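Local coordinates for putative nisin-resistance protein (Streptococcus agalactiae 515, PDB 4Y68) that probably confers resistance to the lantibiotic nisin as an S41-family serine peptidase that recognises and cleaves it, at residues Leu28-Glu33 / Met261-Ala266; Gly87-Gln92 / Tyr283-Ile288. All coordinates share one frame; numbering follows the deposited sequence.

Contact 1: Leu28-Glu33 / Met261-Ala266; sequences LPPSSE and MLYDGA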
loop_
_atom_site.group_PDB
_atom_site.type_symbol
_atom_site.label_atom_id
_atom_site.label_comp_id
_atom_site.label_asym_id
_atom_site.label_seq_id
_atom_site.Cartn_x
_atom_site.Cartn_y
_atom_site.Cartn_z
ATOM N N LEU A 28 24.759 -19.516 13.054
ATOM C CA LEU A 28 25.657 -19.783 11.956
ATOM C C LEU A 28 25.003 -19.151 10.739
ATOM O O LEU A 28 24.274 -19.805 9.996
ATOM C CB LEU A 28 25.905 -21.283 11.783
ATOM C CG LEU A 28 26.867 -21.639 10.647
ATOM C CD1 LEU A 28 28.088 -20.724 10.691
ATOM C CD2 LEU A 28 27.304 -23.103 10.691
ATOM N N PRO A 29 25.215 -17.842 10.578
ATOM C CA PRO A 29 24.591 -17.071 9.503
ATOM C C PRO A 29 24.919 -17.651 8.131
ATOM O O PRO A 29 25.950 -18.286 7.960
ATOM C CB PRO A 29 25.190 -15.672 9.678
ATOM C CG PRO A 29 25.576 -15.608 11.126
ATOM C CD PRO A 29 26.010 -17.001 11.487
ATOM N N PRO A 30 24.027 -17.452 7.167
ATOM C CA PRO A 30 24.303 -17.928 5.809
ATOM C C PRO A 30 25.494 -17.188 5.210
ATOM O O PRO A 30 25.792 -16.056 5.603
ATOM C CB PRO A 30 23.009 -17.609 5.048
ATOM C CG PRO A 30 22.349 -16.459 5.851
ATOM C CD PRO A 30 22.724 -16.763 7.286
ATOM N N SER A 31 26.190 -17.851 4.294
ATOM C CA SER A 31 27.191 -17.187 3.484
ATOM C C SER A 31 26.521 -16.123 2.608
ATOM O O SER A 31 25.302 -16.139 2.392
ATOM C CB SER A 31 27.920 -18.207 2.616
ATOM O OG SER A 31 27.024 -18.677 1.620
ATOM N N SER A 32 27.316 -15.206 2.088
ATOM C CA SER A 32 26.788 -14.240 1.146
ATOM C C SER A 32 26.139 -14.898 -0.073
ATOM O O SER A 32 25.118 -14.412 -0.561
ATOM C CB SER A 32 27.889 -13.295 0.716
ATOM O OG SER A 32 28.384 -12.635 1.862
ATOM N N GLU A 33 26.699 -16.007 -0.552
ATOM C CA GLU A 33 26.049 -16.744 -1.636
ATOM C C GLU A 33 24.681 -17.299 -1.239
ATOM O O GLU A 33 23.704 -17.090 -1.957
ATOM C CB GLU A 33 26.917 -17.893 -2.130
ATOM C CG GLU A 33 26.252 -18.692 -3.254
ATOM C CD GLU A 33 27.135 -19.807 -3.817
ATOM O OE1 GLU A 33 28.242 -20.013 -3.280
ATOM O OE2 GLU A 33 26.716 -20.486 -4.789
ATOM N N MET A 261 11.304 -10.812 5.694
ATOM C CA MET A 261 12.408 -10.308 6.512
ATOM C C MET A 261 13.604 -11.215 6.332
ATOM O O MET A 261 13.533 -12.406 6.628
ATOM C CB MET A 261 12.035 -10.228 7.990
ATOM C CG MET A 261 10.675 -9.585 8.251
ATOM S SD MET A 261 10.505 -7.913 7.597
ATOM C CE MET A 261 8.720 -7.752 7.559
ATOM N N LEU A 262 14.696 -10.649 5.850
ATOM C CA LEU A 262 15.890 -11.438 5.568
ATOM C C LEU A 262 16.793 -11.530 6.798
ATOM O O LEU A 262 16.570 -10.848 7.800
ATOM C CB LEU A 262 16.635 -10.832 4.383
ATOM C CG LEU A 262 15.729 -10.695 3.160
ATOM C CD1 LEU A 262 16.449 -9.977 2.035
ATOM C CD2 LEU A 262 15.252 -12.083 2.721
ATOM N N TYR A 263 17.838 -12.348 6.701
ATOM C CA TYR A 263 18.636 -12.675 7.871
ATOM C C TYR A 263 19.189 -11.464 8.647
ATOM O O TYR A 263 19.222 -11.486 9.868
ATOM C CB TYR A 263 19.777 -13.591 7.469
ATOM C CG TYR A 263 20.374 -14.342 8.640
ATOM C CD1 TYR A 263 21.405 -13.781 9.389
ATOM C CD2 TYR A 263 19.906 -15.601 9.002
ATOM C CE1 TYR A 263 21.974 -14.455 10.455
ATOM C CE2 TYR A 263 20.472 -16.289 10.076
ATOM C CZ TYR A 263 21.507 -15.701 10.800
ATOM O OH TYR A 263 22.082 -16.340 11.876
ATOM N N ASP A 264 19.589 -10.401 7.957
ATOM C CA ASP A 264 20.249 -9.287 8.633
ATOM C C ASP A 264 19.343 -8.071 8.823
ATOM O O ASP A 264 19.842 -6.962 9.047
ATOM C CB ASP A 264 21.496 -8.870 7.849
ATOM C CG ASP A 264 21.161 -8.431 6.437
ATOM O OD1 ASP A 264 20.108 -8.874 5.914
ATOM O OD2 ASP A 264 21.931 -7.635 5.855
ATOM N N GLY A 265 18.027 -8.267 8.717
ATOM C CA GLY A 265 17.097 -7.160 8.867
ATOM C C GLY A 265 16.753 -6.437 7.566
ATOM O O GLY A 265 15.951 -5.494 7.541
ATOM N N ALA A 266 17.350 -6.872 6.468
ATOM C CA ALA A 266 16.925 -6.351 5.181
ATOM C C ALA A 266 15.551 -6.947 4.849
ATOM O O ALA A 266 15.195 -7.998 5.370
ATOM C CB ALA A 266 17.948 -6.669 4.111
HETATM O O HOH W 1 21.545 -19.101 12.398
#
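Pro29 and Pro30 lie against the ring of Tyr263, which projects from a beta-hairpin loop, a type I turn with a G1 beta bulge at Gly265, toward the chain entering helix 32-46. The hairpin joins strands 256-261 and 267-276; the turn runs from Leu262 to Gly265, with Gly265 N bonded to Leu262 O (3.1 Å), and Leu262 N bonds to Ala266 O. Facing it, Pro29 to Ser31 run in an extended, polyproline-like conformation before Ser31 caps the helix by bonding Arg34 N.

Apolar packing carries the contact. Pro30 CD sits over the centre of one Tyr263 face, 3.5 Å from the ring centroid and 11° off its normal, a clear CH-pi interaction. Pro29 meets the ring nearer its phenolic end and obliquely, with CB 3.5 Å from Tyr263 CE1 and CG 3.6 Å from Tyr263 OH. The tyrosine reaches both prolines because its CG is anti to the backbone N (chi1 -161°), swinging the ring out from the turn. No direct hydrogen bond crosses between the segments.

Asp264 OD2 forms a salt bridge with Arg76 of helix 72-87 and OD1 a hydrogen bond with Tyr35 OH of helix 32-46, tying the hairpin turn to two helices, while Pro30 O is bonded to Tyr72 OH.

A single water spans the two segments beyond the prolines. It lies in the ring plane at the edge of Tyr263, 2.9 Å from OH, and accepts a weak hydrogen bond from Leu28 N, 3.3 Å away.

Contact 2: Gly87-Gln92 / Tyr283-Ile288; sequences GGKHSQ and YENTPI
Asn285 turns its amide from the loop after strand 282-283 toward His90, and the amide and imidazole planes stand 84° apart, almost perpendicular. Between these two side chains the closest atoms are Asn285 OD1 and His90 CB, 3.8 Å apart, with OD1 oblique to the ring and 4.1 Å from ND1. His90 CG is anti to the backbone N (chi1 -163°), which leads the ring away from Asn285 although its CB faces that residue.

The two groups share a partner: Asn285 OD1 and His90 ND1 both hydrogen-bond Thr255 OG1. Asn285 ND2 donates to a water 3.0 Å away. The same water accepts from His90 N at 3.0 Å and donates to Gly87 O, so it joins Asn285 ND2 to the end of helix 72-87 and to the type I turn from Gly88 to Ser91. On its other ring nitrogen, His90 NE2 bonds Ser228 OG, a Ser-His pair that probably forms the catalytic dyad of this S41 peptidase, Ser228 lying just before helix 229-235; Asn285 would then belong to the second shell.

The lysine and asparagine side chains run antiparallel. Lys89 NZ bonds Gly252 O, and the lysine makes a cation-pi contact with Tyr253; kinks in the outer half of its chain also bring NZ round to Asn285 O, a long, weak bond of 3.5 Å.

The turn links helix 72-87 to strand 92-94, and His90 also touches Thr271 of strand 267-276. The Asn285 loop follows strand 282-283, which pairs with that same strand, and leads toward strand 292-293.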
loop_
_atom_site.group_PDB
_atom_site.type_symbol
_atom_site.label_atom_id
_atom_site.label_comp_id
_atom_site.label_asym_id
_atom_site.label_seq_id
_atom_site.Cartn_x
_atom_site.Cartn_y
_atom_site.Cartn_z
ATOM N N GLY A 87 9.639 -9.900 -10.076
ATOM C CA GLY A 87 8.546 -9.290 -9.340
ATOM C C GLY A 87 7.968 -8.044 -9.988
ATOM O O GLY A 87 6.831 -7.680 -9.718
ATOM N N GLY A 88 8.744 -7.387 -10.844
ATOM C CA GLY A 88 8.267 -6.190 -11.524
ATOM C C GLY A 88 8.630 -4.935 -10.767
ATOM O O GLY A 88 9.322 -4.994 -9.733
ATOM N N LYS A 89 8.165 -3.792 -11.268
ATOM C CA LYS A 89 8.617 -2.493 -10.766
ATOM C C LYS A 89 8.153 -2.160 -9.339
ATOM O O LYS A 89 8.601 -1.183 -8.763
ATOM C CB LYS A 89 8.160 -1.379 -11.708
ATOM C CG LYS A 89 6.701 -1.035 -11.620
ATOM C CD LYS A 89 6.332 0.021 -12.664
ATOM C CE LYS A 89 5.311 1.018 -12.121
ATOM N NZ LYS A 89 4.161 1.344 -13.071
ATOM N N HIS A 90 7.246 -2.953 -8.781
ATOM C CA HIS A 90 6.768 -2.706 -7.429
ATOM C C HIS A 90 7.601 -3.535 -6.441
ATOM O O HIS A 90 7.452 -3.414 -5.224
ATOM C CB HIS A 90 5.272 -3.037 -7.331
ATOM C CG HIS A 90 4.581 -2.451 -6.136
ATOM N ND1 HIS A 90 3.332 -2.870 -5.722
ATOM C CD2 HIS A 90 4.946 -1.463 -5.282
ATOM C CE1 HIS A 90 2.969 -2.181 -4.657
ATOM N NE2 HIS A 90 3.933 -1.320 -4.366
ATOM N N SER A 91 8.493 -4.368 -6.972
ATOM C CA SER A 91 9.322 -5.208 -6.117
ATOM C C SER A 91 10.677 -4.570 -5.844
ATOM O O SER A 91 11.184 -3.830 -6.677
ATOM C CB SER A 91 9.512 -6.585 -6.742
ATOM O OG SER A 91 8.291 -7.310 -6.811
ATOM N N GLN A 92 11.270 -4.869 -4.686
ATOM C CA GLN A 92 12.642 -4.431 -4.394
ATOM C C GLN A 92 13.195 -5.051 -3.120
ATOM O O GLN A 92 12.462 -5.668 -2.345
ATOM C CB GLN A 92 12.714 -2.903 -4.279
ATOM C CG GLN A 92 11.778 -2.314 -3.245
ATOM C CD GLN A 92 11.739 -0.796 -3.296
ATOM O OE1 GLN A 92 12.710 -0.168 -3.695
ATOM N NE2 GLN A 92 10.608 -0.204 -2.902
ATOM N N TYR A 283 -6.193 -4.333 -12.395
ATOM C CA TYR A 283 -5.033 -3.453 -12.291
ATOM C C TYR A 283 -3.801 -4.317 -12.175
ATOM O O TYR A 283 -3.813 -5.333 -11.478
ATOM C CB TYR A 283 -5.144 -2.493 -11.081
ATOM C CG TYR A 283 -6.433 -1.674 -11.067
ATOM C CD1 TYR A 283 -6.465 -0.375 -11.549
ATOM C CD2 TYR A 283 -7.612 -2.230 -10.625
ATOM C CE1 TYR A 283 -7.632 0.343 -11.566
ATOM C CE2 TYR A 283 -8.774 -1.519 -10.625
ATOM C CZ TYR A 283 -8.781 -0.235 -11.095
ATOM O OH TYR A 283 -9.959 0.471 -11.080
ATOM N N GLU A 284 -2.739 -3.923 -12.863
ATOM C CA GLU A 284 -1.465 -4.607 -12.735
ATOM C C GLU A 284 -0.358 -3.580 -12.878
ATOM O O GLU A 284 0.250 -3.460 -13.929
ATOM C CB GLU A 284 -1.335 -5.719 -13.776
ATOM C CG GLU A 284 -0.167 -6.652 -13.546
ATOM C CD GLU A 284 -0.131 -7.819 -14.534
ATOM O OE1 GLU A 284 -1.161 -8.110 -15.183
ATOM O OE2 GLU A 284 0.940 -8.451 -14.661
ATOM N N ASN A 285 -0.110 -2.833 -11.809
ATOM C CA ASN A 285 0.859 -1.753 -11.848
ATOM C C ASN A 285 0.421 -0.777 -12.915
ATOM O O ASN A 285 1.204 -0.339 -13.758
ATOM C CB ASN A 285 2.265 -2.292 -12.097
ATOM C CG ASN A 285 2.818 -3.014 -10.873
ATOM O OD1 ASN A 285 2.412 -2.723 -9.745
ATOM N ND2 ASN A 285 3.738 -3.951 -11.085
ATOM N N THR A 286 -0.866 -0.467 -12.873
ATOM C CA THR A 286 -1.476 0.466 -13.798
ATOM C C THR A 286 -2.150 1.613 -13.040
ATOM O O THR A 286 -2.809 1.402 -12.011
ATOM C CB THR A 286 -2.512 -0.225 -14.685
ATOM O OG1 THR A 286 -3.602 -0.641 -13.878
ATOM C CG2 THR A 286 -1.919 -1.453 -15.343
ATOM N N PRO A 287 -1.989 2.836 -13.554
ATOM C CA PRO A 287 -2.520 4.012 -12.868
ATOM C C PRO A 287 -4.045 3.978 -12.725
ATOM O O PRO A 287 -4.754 3.411 -13.549
ATOM C CB PRO A 287 -2.065 5.170 -13.773
ATOM C CG PRO A 287 -0.798 4.658 -14.415
ATOM C CD PRO A 287 -1.107 3.198 -14.679
ATOM N N ILE A 288 -4.540 4.586 -11.659
ATOM C CA ILE A 288 -5.968 4.717 -11.475
ATOM C C ILE A 288 -6.416 6.101 -11.958
ATOM O O ILE A 288 -5.886 7.125 -11.531
ATOM C CB ILE A 288 -6.349 4.492 -10.007
ATOM C CG1 ILE A 288 -5.801 3.139 -9.531
ATOM C CG2 ILE A 288 -7.873 4.547 -9.837
ATOM C CD1 ILE A 288 -5.846 2.976 -8.009
HETATM O O HOH W 2 5.742 -5.434 -9.472
#

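Overall arrangement
Neither contact is a core contact: both join loops at the surface, though the centre of contact 2 is about 11 Å, and that of contact 1 about 26 Å, from the centre of the chain. Their centres are about 27 Å apart and they do not touch. Strand 267-276 and helix 72-87 relate them. Contact 1 sits at the hairpin turn preceding that strand and near the beginning of the helix, whereas contact 2 involves the loop leaving the helix and a strand paired with 267-276. The chemistry follows the location: peripheral contact 1 is proline-aromatic packing, and contact 2, beside the probable catalytic pair, is polar and water-mediated, with little apolar packing.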